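7,8-dihydro-6-hydroxymethylpterin pyrophosphokinase-dihydropteroate synthase (Plasmodium falciparum, PDB 6JWS) probably catalyses two consecutive steps of folate biosynthesis, pyrophosphorylation of 6-hydroxymethyl-7,8-dihydropterin by ATP and condensation of the product with 4-aminobenzoate. Local coordinates at residues E102-C107 / V169-V174; Y110-F113 / K118-N121; E512-L517 / N565-Y570; N560-N565 / Y570-D575. The protein carries 1 engineered substitution. All coordinates share one frame; numbering follows the deposited sequence.

Interaction 1: residues E102-C107 / V169-V174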
# COMPACT_ATOMS: atom_id res chain seq x y z
N GLU B 102 6.67 -40.13 -21.84
CA GLU B 102 5.52 -40.62 -21.10
C GLU B 102 5.41 -39.93 -19.74
O GLU B 102 6.42 -39.63 -19.11
CB GLU B 102 5.66 -42.12 -20.82
CG GLU B 102 5.24 -43.02 -21.97
CD GLU B 102 5.05 -44.48 -21.59
OE1 GLU B 102 5.49 -44.88 -20.48
OE2 GLU B 102 4.45 -45.23 -22.40
N LEU B 103 4.16 -39.78 -19.27
CA LEU B 103 3.86 -39.18 -17.99
C LEU B 103 3.99 -40.23 -16.89
O LEU B 103 3.57 -41.36 -17.09
CB LEU B 103 2.43 -38.63 -17.98
CG LEU B 103 2.18 -37.35 -18.77
CD1 LEU B 103 0.75 -36.88 -18.55
CD2 LEU B 103 3.18 -36.25 -18.41
N ILE B 104 4.51 -39.80 -15.73
CA ILE B 104 4.56 -40.60 -14.52
C ILE B 104 3.86 -39.82 -13.41
O ILE B 104 3.84 -38.58 -13.42
CB ILE B 104 6.03 -40.90 -14.18
CG1 ILE B 104 6.80 -39.63 -13.83
CG2 ILE B 104 6.70 -41.69 -15.31
CD1 ILE B 104 8.20 -39.87 -13.31
N ASP B 105 3.27 -40.54 -12.45
CA ASP B 105 2.69 -39.90 -11.29
C ASP B 105 3.49 -40.25 -10.04
O ASP B 105 3.17 -39.79 -8.94
CB ASP B 105 1.19 -40.19 -11.15
CG ASP B 105 0.82 -41.66 -11.01
OD1 ASP B 105 1.75 -42.51 -10.96
OD2 ASP B 105 -0.41 -41.95 -10.96
N LYS B 106 4.55 -41.04 -10.20
CA LYS B 106 5.40 -41.40 -9.08
C LYS B 106 6.68 -42.03 -9.60
O LYS B 106 6.75 -42.46 -10.75
CB LYS B 106 4.68 -42.34 -8.11
CG LYS B 106 5.35 -42.50 -6.75
CD LYS B 106 4.44 -43.01 -5.64
CE LYS B 106 5.08 -42.87 -4.27
NZ LYS B 106 4.17 -43.27 -3.17
N CYS B 107 7.68 -42.08 -8.73
CA CYS B 107 8.96 -42.67 -9.06
C CYS B 107 9.55 -43.28 -7.80
O CYS B 107 10.10 -42.57 -6.96
CB CYS B 107 9.87 -41.62 -9.67
SG CYS B 107 11.57 -42.21 -9.84
N VAL B 169 17.03 -33.00 -10.02
CA VAL B 169 17.14 -34.41 -9.68
C VAL B 169 16.96 -35.23 -10.96
O VAL B 169 16.04 -34.98 -11.74
CB VAL B 169 16.12 -34.81 -8.59
CG1 VAL B 169 16.19 -36.30 -8.28
CG2 VAL B 169 16.24 -33.98 -7.32
N VAL B 170 17.87 -36.19 -11.17
CA VAL B 170 17.91 -37.06 -12.33
C VAL B 170 17.75 -38.51 -11.87
O VAL B 170 18.42 -38.98 -10.95
CB VAL B 170 19.20 -36.86 -13.15
CG1 VAL B 170 19.19 -37.65 -14.44
CG2 VAL B 170 19.40 -35.40 -13.49
N LYS B 171 16.81 -39.22 -12.51
CA LYS B 171 16.79 -40.68 -12.45
C LYS B 171 17.67 -41.16 -13.60
O LYS B 171 17.35 -40.90 -14.76
CB LYS B 171 15.35 -41.19 -12.48
CG LYS B 171 15.12 -42.70 -12.48
CD LYS B 171 13.73 -43.07 -13.04
CE LYS B 171 12.63 -43.29 -12.01
NZ LYS B 171 11.27 -43.08 -12.59
N THR B 172 18.81 -41.78 -13.25
CA THR B 172 19.90 -41.99 -14.19
C THR B 172 20.19 -43.47 -14.40
O THR B 172 19.98 -44.30 -13.52
CB THR B 172 21.15 -41.16 -13.81
OG1 THR B 172 21.96 -41.06 -14.98
CG2 THR B 172 21.96 -41.74 -12.67
N PHE B 173 20.68 -43.79 -15.60
CA PHE B 173 21.00 -45.16 -15.99
C PHE B 173 22.51 -45.38 -15.85
O PHE B 173 22.99 -46.51 -15.98
CB PHE B 173 20.49 -45.47 -17.40
CG PHE B 173 20.64 -44.34 -18.39
CD1 PHE B 173 21.90 -43.88 -18.76
CD2 PHE B 173 19.52 -43.72 -18.94
CE1 PHE B 173 22.04 -42.82 -19.65
CE2 PHE B 173 19.66 -42.67 -19.83
CZ PHE B 173 20.92 -42.22 -20.20
N VAL B 174 23.24 -44.29 -15.60
CA VAL B 174 24.68 -44.33 -15.40
C VAL B 174 24.96 -45.08 -14.10
O VAL B 174 24.18 -44.98 -13.16
CB VAL B 174 25.30 -42.93 -15.44
CG1 VAL B 174 26.77 -42.94 -15.09
CG2 VAL B 174 25.10 -42.30 -16.81
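K171 reaches out from a sheet strand to C107, in a loop-on-strand packing contact in the pyrophosphokinase part, beside its antiparallel sheet. The strand, 163-172, is an interior member of the six-stranded sheet, flanked by strands 16-24 and 46-57; segment 102-107 is the irregular loop that leads into helix 108-114. No hydrogen bond joins the two segments, and the nearest CA atoms, those of C107 and K171, are 8.8 Å apart, so the lysine chain has to bridge most of the gap. The modelled approach of the sulfur to the end of the lysine is implausibly short, and the exact placing of these two groups is therefore doubtful. As modelled, the lysine leaves the strand with CG opposite the backbone N (chi1 178°) and bends at chi3 (-96°), which brings its end to the cysteine. More loosely, K171 NZ lies 4.5 Å from I104 CD1. C107 occupies the N-cap position of helix 108-114, and its small sulfur side chain caps a backbone N just past the segment. I104 adds a branched apolar side chain that also rests on K47 of strand 46-57. The calcium ion held by E42, G46 and E99 is about 9 Å from the K171 side chain, too far for ligation. The chemistry that can be relied on is thus local to each side: the cysteine serves the start of its helix, the lysine also touches E109 of that helix, and between the segments there is packing without a polar bond.

Interaction 2: residues Y110-F113 / K118-N121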
# COMPACT_ATOMS: atom_id res chain seq x y z
N TYR B 110 13.02 -42.61 -6.60
CA TYR B 110 13.09 -41.28 -6.02
C TYR B 110 12.59 -41.34 -4.58
O TYR B 110 13.22 -40.78 -3.70
CB TYR B 110 12.27 -40.27 -6.82
CG TYR B 110 12.33 -38.83 -6.35
CD1 TYR B 110 13.53 -38.23 -6.00
CD2 TYR B 110 11.19 -38.04 -6.30
CE1 TYR B 110 13.60 -36.90 -5.60
CE2 TYR B 110 11.24 -36.71 -5.92
CZ TYR B 110 12.44 -36.14 -5.56
OH TYR B 110 12.50 -34.83 -5.18
N GLU B 111 11.46 -42.04 -4.37
CA GLU B 111 10.84 -42.19 -3.06
C GLU B 111 11.86 -42.80 -2.10
O GLU B 111 12.03 -42.34 -0.97
CB GLU B 111 9.54 -43.00 -3.21
CG GLU B 111 9.15 -43.83 -1.99
CD GLU B 111 8.86 -45.32 -2.21
OE1 GLU B 111 9.83 -46.11 -2.34
OE2 GLU B 111 7.66 -45.69 -2.24
N THR B 112 12.59 -43.80 -2.61
CA THR B 112 13.58 -44.56 -1.86
C THR B 112 14.72 -43.62 -1.47
O THR B 112 15.14 -43.61 -0.31
CB THR B 112 14.02 -45.78 -2.68
OG1 THR B 112 12.92 -46.69 -2.63
CG2 THR B 112 15.27 -46.45 -2.16
N PHE B 113 15.20 -42.84 -2.44
CA PHE B 113 16.27 -41.89 -2.20
C PHE B 113 15.88 -40.89 -1.11
O PHE B 113 16.69 -40.64 -0.22
CB PHE B 113 16.76 -41.27 -3.50
CG PHE B 113 17.52 -39.98 -3.32
CD1 PHE B 113 18.90 -39.97 -3.19
CD2 PHE B 113 16.84 -38.76 -3.28
CE1 PHE B 113 19.59 -38.78 -3.03
CE2 PHE B 113 17.52 -37.57 -3.11
CZ PHE B 113 18.90 -37.57 -2.99
N LYS B 118 16.89 -49.02 1.56
CA LYS B 118 18.03 -49.83 1.15
C LYS B 118 18.19 -49.71 -0.37
O LYS B 118 17.23 -49.84 -1.12
CB LYS B 118 17.91 -51.27 1.66
CG LYS B 118 18.87 -52.29 1.04
CD LYS B 118 20.27 -52.28 1.64
CE LYS B 118 21.26 -53.13 0.87
NZ LYS B 118 22.66 -52.71 1.12
N VAL B 119 19.41 -49.40 -0.78
CA VAL B 119 19.82 -49.34 -2.18
C VAL B 119 21.05 -50.24 -2.31
O VAL B 119 21.72 -50.51 -1.31
CB VAL B 119 20.12 -47.88 -2.57
CG1 VAL B 119 21.07 -47.74 -3.74
CG2 VAL B 119 18.85 -47.08 -2.81
N ASP B 120 21.33 -50.71 -3.53
CA ASP B 120 22.53 -51.50 -3.80
C ASP B 120 23.77 -50.75 -3.30
O ASP B 120 23.81 -49.52 -3.30
CB ASP B 120 22.62 -51.92 -5.27
CG ASP B 120 21.63 -53.00 -5.68
OD1 ASP B 120 20.97 -53.58 -4.78
OD2 ASP B 120 21.51 -53.25 -6.89
N ASN B 121 24.78 -51.52 -2.86
CA ASN B 121 26.03 -50.97 -2.35
C ASN B 121 26.77 -50.24 -3.47
O ASN B 121 26.63 -50.60 -4.63
CB ASN B 121 26.90 -52.05 -1.68
CG ASN B 121 26.27 -52.59 -0.41
OD1 ASN B 121 25.79 -51.84 0.44
ND2 ASN B 121 26.28 -53.91 -0.27
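T112, in helix 108-114, is met by the chain soon after it leaves the helix and doubles back in an extended form, the CA atoms of T112 and K118 lying 7.5 Å apart. The contact is methyl on methyl: T112 CG2 touches V119 CG2 at 3.7 Å, the two branched side chains meeting at a slant. T112 CG2 also comes within 4.1 Å of the carbonyl O of K118, a loose van der Waals approach. A chi1 of -73° places the threonine methyl opposite its own backbone N and facing the returning loop, and leaves OG1 turned back along the helix, where it bonds to the carbonyl O of E108. Threonine thus serves two ends, a hydroxyl for the preceding turn and a methyl for the loop. The valine offers a compact apolar partner that also rests on N215. K118 starts its side chain away from the helix, and its NZ makes a weak 3.4 Å bond to V119 O. Inward from this surface patch, F113 of the same helix packs on I17 and V19 of the sheet and stacks with Y340. With no polar bond between them, the segments meet here by van der Waals contact, with partial shielding of two methyls from water.

Interaction 3: residues E512-L517 / N565-Y570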
# COMPACT_ATOMS: atom_id res chain seq x y z
N GLU B 512 -1.67 -34.80 -20.85
CA GLU B 512 -0.71 -35.00 -21.93
C GLU B 512 -0.23 -33.66 -22.50
O GLU B 512 0.85 -33.59 -23.08
CB GLU B 512 -1.24 -35.92 -23.05
CG GLU B 512 -1.89 -37.22 -22.54
CD GLU B 512 -1.00 -38.16 -21.73
OE1 GLU B 512 0.23 -38.14 -21.94
OE2 GLU B 512 -1.53 -38.92 -20.88
N ILE B 513 -1.02 -32.59 -22.31
CA ILE B 513 -0.65 -31.27 -22.81
C ILE B 513 0.71 -30.86 -22.24
O ILE B 513 1.38 -30.01 -22.83
CB ILE B 513 -1.76 -30.23 -22.52
CG1 ILE B 513 -1.66 -29.01 -23.45
CG2 ILE B 513 -1.81 -29.82 -21.05
CD1 ILE B 513 -2.92 -28.16 -23.45
N ILE B 514 1.09 -31.47 -21.12
CA ILE B 514 2.31 -31.18 -20.38
C ILE B 514 3.53 -31.58 -21.20
O ILE B 514 4.53 -30.86 -21.23
CB ILE B 514 2.24 -31.87 -18.99
CG1 ILE B 514 1.42 -31.02 -18.01
CG2 ILE B 514 3.60 -32.24 -18.42
CD1 ILE B 514 0.81 -31.83 -16.89
N LYS B 515 3.42 -32.68 -21.94
CA LYS B 515 4.49 -33.12 -22.83
C LYS B 515 4.75 -32.09 -23.92
O LYS B 515 5.84 -32.04 -24.47
CB LYS B 515 4.11 -34.42 -23.56
CG LYS B 515 3.86 -35.65 -22.69
CD LYS B 515 3.64 -36.83 -23.61
CE LYS B 515 2.41 -37.65 -23.30
NZ LYS B 515 1.64 -38.00 -24.52
N LEU B 516 3.75 -31.27 -24.23
CA LEU B 516 3.93 -30.25 -25.24
C LEU B 516 4.74 -29.07 -24.71
O LEU B 516 5.15 -28.24 -25.51
CB LEU B 516 2.55 -29.79 -25.74
CG LEU B 516 1.67 -30.83 -26.45
CD1 LEU B 516 0.37 -30.17 -26.94
CD2 LEU B 516 2.39 -31.44 -27.65
N LEU B 517 4.97 -28.96 -23.38
CA LEU B 517 5.68 -27.80 -22.82
C LEU B 517 7.19 -28.00 -22.94
O LEU B 517 7.96 -27.15 -22.49
CB LEU B 517 5.33 -27.60 -21.34
CG LEU B 517 3.86 -27.36 -21.02
CD1 LEU B 517 3.64 -27.45 -19.51
CD2 LEU B 517 3.40 -26.01 -21.56
N ASN B 565 7.55 -34.35 -13.88
CA ASN B 565 7.54 -34.76 -15.27
C ASN B 565 8.53 -33.90 -16.05
O ASN B 565 8.47 -33.84 -17.27
CB ASN B 565 6.11 -34.81 -15.81
CG ASN B 565 5.42 -36.09 -15.39
OD1 ASN B 565 5.67 -37.14 -16.00
ND2 ASN B 565 4.60 -36.04 -14.35
N GLY B 566 9.39 -33.18 -15.31
CA GLY B 566 10.51 -32.46 -15.88
C GLY B 566 10.14 -31.09 -16.43
O GLY B 566 10.89 -30.53 -17.22
N ILE B 567 9.00 -30.53 -16.02
CA ILE B 567 8.74 -29.13 -16.33
C ILE B 567 9.55 -28.29 -15.34
O ILE B 567 9.47 -28.50 -14.13
CB ILE B 567 7.23 -28.80 -16.28
CG1 ILE B 567 6.44 -29.71 -17.23
CG2 ILE B 567 7.00 -27.31 -16.57
CD1 ILE B 567 7.00 -29.77 -18.65
N PRO B 568 10.46 -27.41 -15.81
CA PRO B 568 11.29 -26.62 -14.90
C PRO B 568 10.41 -25.81 -13.95
O PRO B 568 9.46 -25.17 -14.39
CB PRO B 568 12.06 -25.68 -15.84
CG PRO B 568 12.03 -26.36 -17.21
CD PRO B 568 10.74 -27.15 -17.24
N ARG B 569 10.74 -25.85 -12.64
CA ARG B 569 9.99 -25.21 -11.57
C ARG B 569 9.76 -23.72 -11.84
O ARG B 569 8.68 -23.21 -11.54
CB ARG B 569 10.69 -25.40 -10.22
CG ARG B 569 9.86 -24.96 -9.02
CD ARG B 569 10.57 -25.20 -7.69
NE ARG B 569 10.76 -26.62 -7.49
CZ ARG B 569 9.97 -27.38 -6.74
NH1 ARG B 569 8.98 -26.83 -6.05
NH2 ARG B 569 10.21 -28.67 -6.66
N TYR B 570 10.77 -23.03 -12.37
CA TYR B 570 10.75 -21.58 -12.55
C TYR B 570 9.86 -21.19 -13.74
O TYR B 570 9.72 -20.00 -14.03
CB TYR B 570 12.18 -21.06 -12.70
CG TYR B 570 12.97 -21.74 -13.78
CD1 TYR B 570 12.87 -21.31 -15.09
CD2 TYR B 570 13.78 -22.83 -13.51
CE1 TYR B 570 13.54 -21.95 -16.12
CE2 TYR B 570 14.47 -23.47 -14.53
CZ TYR B 570 14.36 -23.02 -15.83
OH TYR B 570 15.01 -23.64 -16.85
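I514 and L517 belong to a tightly coiled piece of chain in which three successive amides bond to the carbonyl three residues back, as in L517 N to I514 O at 2.9 Å. It packs against the turn that follows helix 547-564, with the CA atoms of L517 and I567 7.3 Å apart. Both segments are connections of the synthase TIM barrel: 512-517 lies between strands 500-503 and 525-529, while segment 565-570 leads from the helix toward strand 572-575. A Schellman motif ends that helix, with I567 N bonded to L562 O and G566 N to V563 O; G566 is its C-prime residue, and the positive phi of 83° is easy for glycine. I567 wedges between two neighbours. Its CG1 meets I514 CG2 at 4.0 Å, while CD1 lies 3.8 Å from L517 CB, the isoleucine and leucine side chains crossing at about a right angle. Branched and long aliphatic residues fit this buried interface without hydrogen bonds between the segments, and I514 extends it to F561 and L562 of the helix. At the edge, N565 brings its CB near I514, at 4.4 Å from CG2. Beyond, P568 sets its CB over one face of the Y570 ring, toward the rim. The terminal methyl of the wedged isoleucine also touches backbone: I567 CD1 stands 3.7 Å from I514 O.

Interaction 4: residues N560-N565 / Y570-D575. With PT1 (pteroic acid), chain I.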
# COMPACT_ATOMS: atom_id res chain seq x y z
N ASN B 560 3.92 -29.96 -8.32
CA ASN B 560 4.72 -31.14 -8.01
C ASN B 560 4.63 -32.16 -9.14
O ASN B 560 5.63 -32.79 -9.48
CB ASN B 560 4.33 -31.82 -6.69
CG ASN B 560 4.72 -30.99 -5.49
OD1 ASN B 560 5.61 -30.14 -5.59
ND2 ASN B 560 4.07 -31.22 -4.35
N PHE B 561 3.42 -32.33 -9.70
CA PHE B 561 3.20 -33.26 -10.80
C PHE B 561 3.95 -32.79 -12.04
O PHE B 561 4.68 -33.57 -12.64
CB PHE B 561 1.72 -33.42 -11.11
CG PHE B 561 1.41 -34.33 -12.28
CD1 PHE B 561 1.59 -35.70 -12.17
CD2 PHE B 561 0.90 -33.82 -13.47
CE1 PHE B 561 1.27 -36.55 -13.22
CE2 PHE B 561 0.58 -34.68 -14.51
CZ PHE B 561 0.77 -36.03 -14.40
N LEU B 562 3.82 -31.52 -12.41
CA LEU B 562 4.53 -31.03 -13.58
C LEU B 562 6.04 -31.19 -13.38
O LEU B 562 6.75 -31.59 -14.29
CB LEU B 562 4.17 -29.56 -13.84
CG LEU B 562 3.03 -29.37 -14.83
CD1 LEU B 562 1.69 -29.78 -14.24
CD2 LEU B 562 2.98 -27.93 -15.34
N VAL B 563 6.51 -30.84 -12.18
CA VAL B 563 7.94 -30.87 -11.90
C VAL B 563 8.46 -32.31 -11.93
O VAL B 563 9.56 -32.56 -12.44
CB VAL B 563 8.25 -30.11 -10.59
CG1 VAL B 563 9.49 -30.61 -9.89
CG2 VAL B 563 8.30 -28.59 -10.80
N LEU B 564 7.67 -33.27 -11.42
CA LEU B 564 8.04 -34.68 -11.51
C LEU B 564 8.23 -35.06 -12.98
O LEU B 564 8.99 -35.97 -13.30
CB LEU B 564 6.90 -35.51 -10.91
CG LEU B 564 7.09 -37.03 -10.94
CD1 LEU B 564 8.29 -37.47 -10.10
CD2 LEU B 564 5.82 -37.71 -10.42
N ASN B 565 7.55 -34.35 -13.88
CA ASN B 565 7.54 -34.76 -15.27
C ASN B 565 8.53 -33.90 -16.05
O ASN B 565 8.47 -33.84 -17.27
CB ASN B 565 6.11 -34.81 -15.81
CG ASN B 565 5.42 -36.09 -15.39
OD1 ASN B 565 5.67 -37.14 -16.00
ND2 ASN B 565 4.60 -36.04 -14.35
N TYR B 570 10.77 -23.03 -12.37
CA TYR B 570 10.75 -21.58 -12.55
C TYR B 570 9.86 -21.19 -13.74
O TYR B 570 9.72 -20.00 -14.03
CB TYR B 570 12.18 -21.06 -12.70
CG TYR B 570 12.97 -21.74 -13.78
CD1 TYR B 570 12.87 -21.31 -15.09
CD2 TYR B 570 13.78 -22.83 -13.51
CE1 TYR B 570 13.54 -21.95 -16.12
CE2 TYR B 570 14.47 -23.47 -14.53
CZ TYR B 570 14.36 -23.02 -15.83
OH TYR B 570 15.01 -23.64 -16.85
N ARG B 571 9.24 -22.17 -14.41
CA ARG B 571 8.40 -21.86 -15.57
C ARG B 571 6.91 -22.07 -15.26
O ARG B 571 6.09 -22.02 -16.17
CB ARG B 571 8.81 -22.69 -16.79
CG ARG B 571 10.00 -22.13 -17.55
CD ARG B 571 10.28 -22.90 -18.84
NE ARG B 571 11.33 -22.29 -19.64
CZ ARG B 571 11.16 -21.31 -20.52
NH1 ARG B 571 9.94 -20.79 -20.70
NH2 ARG B 571 12.19 -20.85 -21.21
N ILE B 572 6.56 -22.28 -14.00
CA ILE B 572 5.19 -22.61 -13.63
C ILE B 572 4.63 -21.47 -12.79
O ILE B 572 5.22 -21.12 -11.77
CB ILE B 572 5.17 -23.93 -12.82
CG1 ILE B 572 5.75 -25.08 -13.66
CG2 ILE B 572 3.77 -24.24 -12.31
CD1 ILE B 572 6.07 -26.33 -12.87
N LEU B 573 3.49 -20.91 -13.20
CA LEU B 573 2.87 -19.81 -12.50
C LEU B 573 1.55 -20.27 -11.91
O LEU B 573 0.93 -21.20 -12.45
CB LEU B 573 2.69 -18.67 -13.49
CG LEU B 573 4.01 -18.22 -14.14
CD1 LEU B 573 4.03 -18.58 -15.61
CD2 LEU B 573 4.19 -16.73 -13.97
N PHE B 574 1.16 -19.67 -10.78
CA PHE B 574 -0.04 -20.03 -10.04
C PHE B 574 -1.11 -18.99 -10.27
O PHE B 574 -0.81 -17.79 -10.33
CB PHE B 574 0.21 -20.01 -8.52
CG PHE B 574 1.09 -21.11 -7.99
CD1 PHE B 574 2.36 -21.33 -8.50
CD2 PHE B 574 0.71 -21.86 -6.89
CE1 PHE B 574 3.16 -22.34 -7.97
CE2 PHE B 574 1.49 -22.88 -6.39
CZ PHE B 574 2.71 -23.14 -6.94
N ASP B 575 -2.36 -19.46 -10.32
CA ASP B 575 -3.52 -18.59 -10.45
C ASP B 575 -4.64 -19.16 -9.58
O ASP B 575 -5.04 -20.31 -9.75
CB ASP B 575 -3.88 -18.38 -11.93
CG ASP B 575 -5.03 -17.40 -12.15
OD1 ASP B 575 -5.70 -17.03 -11.16
OD2 ASP B 575 -5.22 -16.95 -13.30
C2 PT1 I . -8.43 -16.07 -15.04
C3 PT1 I . -9.25 -16.18 -16.25
C5 PT1 I . -8.63 -16.87 -17.39
N6 PT1 I . -10.50 -15.68 -16.35
C7 PT1 I . -6.67 -17.27 -16.08
N9 PT1 I . -7.37 -17.37 -17.25
C10 PT1 I . -11.20 -15.84 -17.51
N11 PT1 I . -5.40 -17.80 -15.97
C12 PT1 I . -10.63 -16.52 -18.58
C21 PT1 I . -16.99 -13.62 -13.04
O22 PT1 I . -17.50 -12.50 -13.31
O1 PT1 I . -8.93 -15.46 -13.96
N4 PT1 I . -7.19 -16.61 -15.01
N8 PT1 I . -9.37 -17.00 -18.51
C13 PT1 I . -12.60 -15.31 -17.58
N14 PT1 I . -13.47 -16.16 -16.72
C15 PT1 I . -14.32 -15.58 -15.84
C16 PT1 I . -14.63 -16.22 -14.62
C17 PT1 I . -14.88 -14.30 -16.17
C18 PT1 I . -15.51 -15.58 -13.71
C19 PT1 I . -15.78 -13.68 -15.26
C20 PT1 I . -16.07 -14.31 -14.03
O23 PT1 I . -17.23 -14.16 -11.95
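I572 sends its CD1 methyl from the strand to the last full turn of the helix, where it touches two residues at once: L562 CB at 3.9 Å and V563 CG2 at 3.8 Å. With chi2 at 167° the isoleucine chain is extended, which carries the terminal methyl across the 8.4 Å separating the CA atoms of L562 and I572; a shorter valine branch would lack this methyl. V526, L528 and L559 complete the apolar surroundings. Strand 525-529, helix 547-564 and strand 572-575 form a beta-alpha-beta unit of the TIM barrel, the two strands being parallel neighbours. Along the second strand I572 and F574 pack on the helix, F574 reaching L555 and L559, whereas D575 meets the pteroate. Its carboxylate suits a ligand edge rich in N-H groups: D575 OD2 accepts a bent bond from N11 of pteroic acid (2.8 Å, 137° at the hydrogen) and lies 2.6 Å from the ligand's N4. D575 OD1 is held by the amide N of G577. N502, K609 and R610 supply further bonds to the ligand. Just past the C-terminal end of the helix, N565 ND2 returns to F561 O at 3.0 Å, the donor standing 35° out of the carbonyl plane, and lies 3.5 Å above one face of the F561 ring, offset toward its rim. Before the strand, R571 is fixed by a salt bridge to E35 and bonds to S525 OG and K379 O.

How the interactions relate
The four contacts run from the kinase sheet to the synthase pocket. Interactions 1 and 2 have centres 13 Å apart and meet where V169 CG1 touches Y110 CE1 at 3.8 Å; interaction 2, farthest out, touches neither synthase contact. Interaction 1 reaches from the kinase part to the synthase part, I104 O lying 2.8 Å from N565 ND2 in a probable hydrogen bond. N565 and Y570 belong to both interactions 3 and 4, whose centres are only 7 Å apart, and I514 CD1 meets L562 CD1 at 3.5 Å, so the two packings adjoin. Segment 570-575 carries D575 of the pteroate pocket, whereas in interaction 3 the side chain of L517 stays about 13 Å from the pteroic acid.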